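Long-range contact in gdp-l-fucose synthetase (Naegleria fowleri, PDB 6AQZ), which probably catalyses the NADPH-dependent epimerisation and reduction that yields GDP-L-fucose, the last step from GDP-mannose: residues A[62-67]-A[106-111]. Residues are numbered along the deposited sequence; the frame is centred on the assembly and turned at random.
Sequences DLRDAD and VNMNNN. With NAP (NADP nicotinamide-adenine-dinucleotide phosphate), chain G.
Leu63 and Arg64 meet Asn111, Met108 and Asn107 in a loop-on-helix contact of the Rossmann-type domain. The adenine-binding turn before helix 66-76 lies on helix 98-118, with a side-chain amide on backbone carbonyls and apolar packing beside it. Asn111 ND2 donates to Leu63 O (3.3 Å, 162° at the hydrogen), with the acceptor close to the amide plane. A weak, bent bond runs from the same ND2 to Arg64 O at 3.0 Å. One amide nitrogen thus serves two successive carbonyls of the type I turn, the second only weakly. Met108 CA adds a CH...O contact to Leu63 O. The Met108 side chain leaves with CG anti to the backbone N (chi1 161°), then bends at its end. This brings CE 4.2 Å from Arg64 CG and 4.1 Å from adenine N7A.

The turn reads the adenine edge. Leu63 N donates to N1A, and N6A donates to Asp62 OD1. That oxygen also takes the Arg64 N-H in an Asx turn and, on its syn side, Arg64 NE at 2.8 Å in a salt bridge. Arg64 NH1 pairs with Asp104 of helix 98-118. Asp65 caps helix 66-76 through Ala68 N. On other sides of helix 98-118, Asn109 and Asn110 pack on helix 156-179, Asn109 OD1 bonds His83 NE2 of strand 80-83, and Asn110 OD1 bonds Trp102 NE1 of the second subunit.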
loop_
_atom_site.group_PDB
_atom_site.type_symbol
_atom_site.label_atom_id
_atom_site.label_comp_id
_atom_site.label_asym_id
_atom_site.label_seq_id
_atom_site.Cartn_x
_atom_site.Cartn_y
_atom_site.Cartn_z
ATOM N N ASP A 62 -17.925 -4.891 13.444
ATOM C CA ASP A 62 -17.251 -4.069 12.438
ATOM C C ASP A 62 -15.771 -4.448 12.374
ATOM O O ASP A 62 -14.979 -4.046 13.233
ATOM C CB ASP A 62 -17.466 -2.595 12.783
ATOM C CG ASP A 62 -16.766 -1.627 11.807
ATOM O OD1 ASP A 62 -16.196 -2.060 10.770
ATOM O OD2 ASP A 62 -16.775 -0.406 12.102
ATOM N N LEU A 63 -15.380 -5.199 11.333
ATOM C CA LEU A 63 -14.012 -5.722 11.236
ATOM C C LEU A 63 -12.963 -4.640 10.957
ATOM O O LEU A 63 -11.767 -4.958 10.921
ATOM C CB LEU A 63 -13.940 -6.815 10.168
ATOM C CG LEU A 63 -14.918 -7.991 10.377
ATOM C CD1 LEU A 63 -14.878 -8.952 9.207
ATOM C CD2 LEU A 63 -14.646 -8.743 11.680
ATOM N N ARG A 64 -13.371 -3.387 10.735
ATOM C CA ARG A 64 -12.398 -2.308 10.629
ATOM C C ARG A 64 -11.812 -1.939 11.982
ATOM O O ARG A 64 -10.710 -1.386 12.037
ATOM C CB ARG A 64 -13.046 -1.076 10.002
ATOM C CG ARG A 64 -13.434 -1.268 8.565
ATOM C CD ARG A 64 -14.327 -0.147 8.078
ATOM N NE ARG A 64 -15.620 -0.197 8.741
ATOM C CZ ARG A 64 -16.581 0.707 8.581
ATOM N NH1 ARG A 64 -16.385 1.741 7.772
ATOM N NH2 ARG A 64 -17.747 0.564 9.215
ATOM N N ASP A 65 -12.528 -2.227 13.060
ATOM C CA ASP A 65 -12.077 -1.977 14.422
ATOM C C ASP A 65 -11.245 -3.147 14.931
ATOM O O ASP A 65 -11.674 -4.307 14.857
ATOM C CB ASP A 65 -13.291 -1.755 15.327
ATOM C CG ASP A 65 -12.911 -1.511 16.775
ATOM O OD1 ASP A 65 -12.577 -0.362 17.141
ATOM O OD2 ASP A 65 -12.948 -2.479 17.556
ATOM N N ALA A 66 -10.062 -2.837 15.461
ATOM C CA ALA A 66 -9.138 -3.889 15.880
ATOM C C ALA A 66 -9.711 -4.720 17.026
ATOM O O ALA A 66 -9.609 -5.949 17.025
ATOM C CB ALA A 66 -7.797 -3.278 16.281
ATOM N N ASP A 67 -10.323 -4.071 18.009
ATOM C CA ASP A 67 -10.848 -4.825 19.140
ATOM C C ASP A 67 -12.045 -5.677 18.729
ATOM O O ASP A 67 -12.173 -6.833 19.156
ATOM C CB ASP A 67 -11.202 -3.859 20.268
ATOM C CG ASP A 67 -10.006 -3.023 20.701
ATOM O OD1 ASP A 67 -8.879 -3.558 20.722
ATOM O OD2 ASP A 67 -10.181 -1.823 20.998
ATOM N N VAL A 106 -7.717 -1.219 4.291
ATOM C CA VAL A 106 -6.424 -1.610 4.832
ATOM C C VAL A 106 -6.557 -1.931 6.325
ATOM O O VAL A 106 -5.867 -2.827 6.837
ATOM C CB VAL A 106 -5.336 -0.551 4.550
ATOM C CG1 VAL A 106 -5.401 0.661 5.548
ATOM C CG2 VAL A 106 -3.980 -1.229 4.567
ATOM N N ASN A 107 -7.478 -1.261 7.035
ATOM C CA ASN A 107 -7.692 -1.564 8.450
ATOM C C ASN A 107 -8.296 -2.949 8.629
ATOM O O ASN A 107 -7.807 -3.765 9.421
ATOM C CB ASN A 107 -8.592 -0.504 9.065
ATOM C CG ASN A 107 -7.848 0.789 9.337
ATOM O OD1 ASN A 107 -6.657 0.765 9.625
ATOM N ND2 ASN A 107 -8.534 1.920 9.223
ATOM N N MET A 108 -9.347 -3.236 7.872
ATOM C CA MET A 108 -9.978 -4.546 7.924
ATOM C C MET A 108 -8.987 -5.651 7.555
ATOM O O MET A 108 -8.909 -6.689 8.236
ATOM C CB MET A 108 -11.227 -4.491 7.037
ATOM C CG MET A 108 -11.838 -5.752 6.539
ATOM S SD MET A 108 -13.530 -5.564 5.872
ATOM C CE MET A 108 -13.753 -3.875 5.304
ATOM N N ASN A 109 -8.198 -5.437 6.506
ATOM C CA ASN A 109 -7.243 -6.469 6.090
ATOM C C ASN A 109 -6.136 -6.672 7.121
ATOM O O ASN A 109 -5.810 -7.811 7.473
ATOM C CB ASN A 109 -6.687 -6.142 4.712
ATOM C CG ASN A 109 -7.725 -6.311 3.641
ATOM O OD1 ASN A 109 -8.653 -7.095 3.815
ATOM N ND2 ASN A 109 -7.595 -5.587 2.535
ATOM N N ASN A 110 -5.556 -5.582 7.626
ATOM C CA ASN A 110 -4.537 -5.718 8.667
ATOM C C ASN A 110 -5.092 -6.454 9.891
ATOM O O ASN A 110 -4.442 -7.366 10.425
ATOM C CB ASN A 110 -3.968 -4.332 9.039
ATOM C CG ASN A 110 -3.116 -3.725 7.901
ATOM O OD1 ASN A 110 -2.713 -4.430 6.961
ATOM N ND2 ASN A 110 -2.892 -2.408 7.958
ATOM N N ASN A 111 -6.304 -6.097 10.336
ATOM C CA ASN A 111 -6.851 -6.735 11.531
ATOM C C ASN A 111 -7.049 -8.232 11.323
ATOM O O ASN A 111 -6.659 -9.038 12.174
ATOM C CB ASN A 111 -8.159 -6.068 11.943
ATOM C CG ASN A 111 -7.960 -4.636 12.354
ATOM O OD1 ASN A 111 -6.827 -4.208 12.641
ATOM N ND2 ASN A 111 -9.057 -3.864 12.363
HETATM P PA NAP G . -20.627 -8.222 -1.124
HETATM O O1A NAP G . -20.738 -6.731 -1.217
HETATM O O2A NAP G . -21.621 -9.129 -1.801
HETATM O O5B NAP G . -20.544 -8.714 0.451
HETATM C C5B NAP G . -19.388 -8.171 0.987
HETATM C C4B NAP G . -19.285 -8.707 2.441
HETATM O O4B NAP G . -18.383 -7.894 3.235
HETATM C C3B NAP G . -20.698 -8.749 3.153
HETATM O O3B NAP G . -20.784 -9.883 3.974
HETATM C C2B NAP G . -20.596 -7.550 4.107
HETATM O O2B NAP G . -21.244 -7.715 5.262
HETATM C C1B NAP G . -19.057 -7.692 4.471
HETATM N N9A NAP G . -18.538 -6.488 5.109
HETATM C C8A NAP G . -18.325 -5.254 4.528
HETATM N N7A NAP G . -17.825 -4.339 5.389
HETATM C C5A NAP G . -17.726 -5.023 6.589
HETATM C C6A NAP G . -17.286 -4.616 7.845
HETATM N N6A NAP G . -16.832 -3.312 8.042
HETATM N N1A NAP G . -17.253 -5.479 8.891
HETATM C C2A NAP G . -17.700 -6.737 8.600
HETATM N N3A NAP G . -18.164 -7.270 7.449
HETATM C C4A NAP G . -18.157 -6.370 6.437
HETATM O O3 NAP G . -19.101 -8.415 -1.770
HETATM P PN NAP G . -18.913 -9.776 -2.574
HETATM O O1N NAP G . -19.250 -10.989 -1.794
HETATM O O2N NAP G . -19.211 -9.643 -4.050
HETATM O O5D NAP G . -17.173 -9.924 -2.679
HETATM C C5D NAP G . -16.598 -10.349 -1.508
HETATM C C4D NAP G . -15.134 -10.494 -1.856
HETATM O O4D NAP G . -15.050 -10.908 -3.230
HETATM C C3D NAP G . -14.462 -9.040 -1.782
HETATM O O3D NAP G . -13.209 -9.141 -1.198
HETATM C C2D NAP G . -14.380 -8.620 -3.266
HETATM O O2D NAP G . -13.272 -7.870 -3.580
HETATM C C1D NAP G . -14.210 -10.009 -3.946
HETATM N N1N NAP G . -14.572 -9.925 -5.391
HETATM C C2N NAP G . -15.895 -9.811 -5.824
HETATM C C3N NAP G . -16.182 -9.699 -7.169
HETATM C C7N NAP G . -17.606 -9.564 -7.615
HETATM O O7N NAP G . -17.924 -9.369 -8.800
HETATM N N7N NAP G . -18.629 -9.651 -6.664
HETATM C C4N NAP G . -15.127 -9.688 -8.208
HETATM C C5N NAP G . -13.745 -9.799 -7.651
HETATM C C6N NAP G . -13.519 -9.914 -6.341
HETATM P P2B NAP G . -23.013 -7.156 5.313
HETATM O O1X NAP G . -23.614 -8.167 4.385
HETATM O O2X NAP G . -23.293 -7.335 6.807
HETATM O O3X NAP G . -22.857 -5.755 4.800
#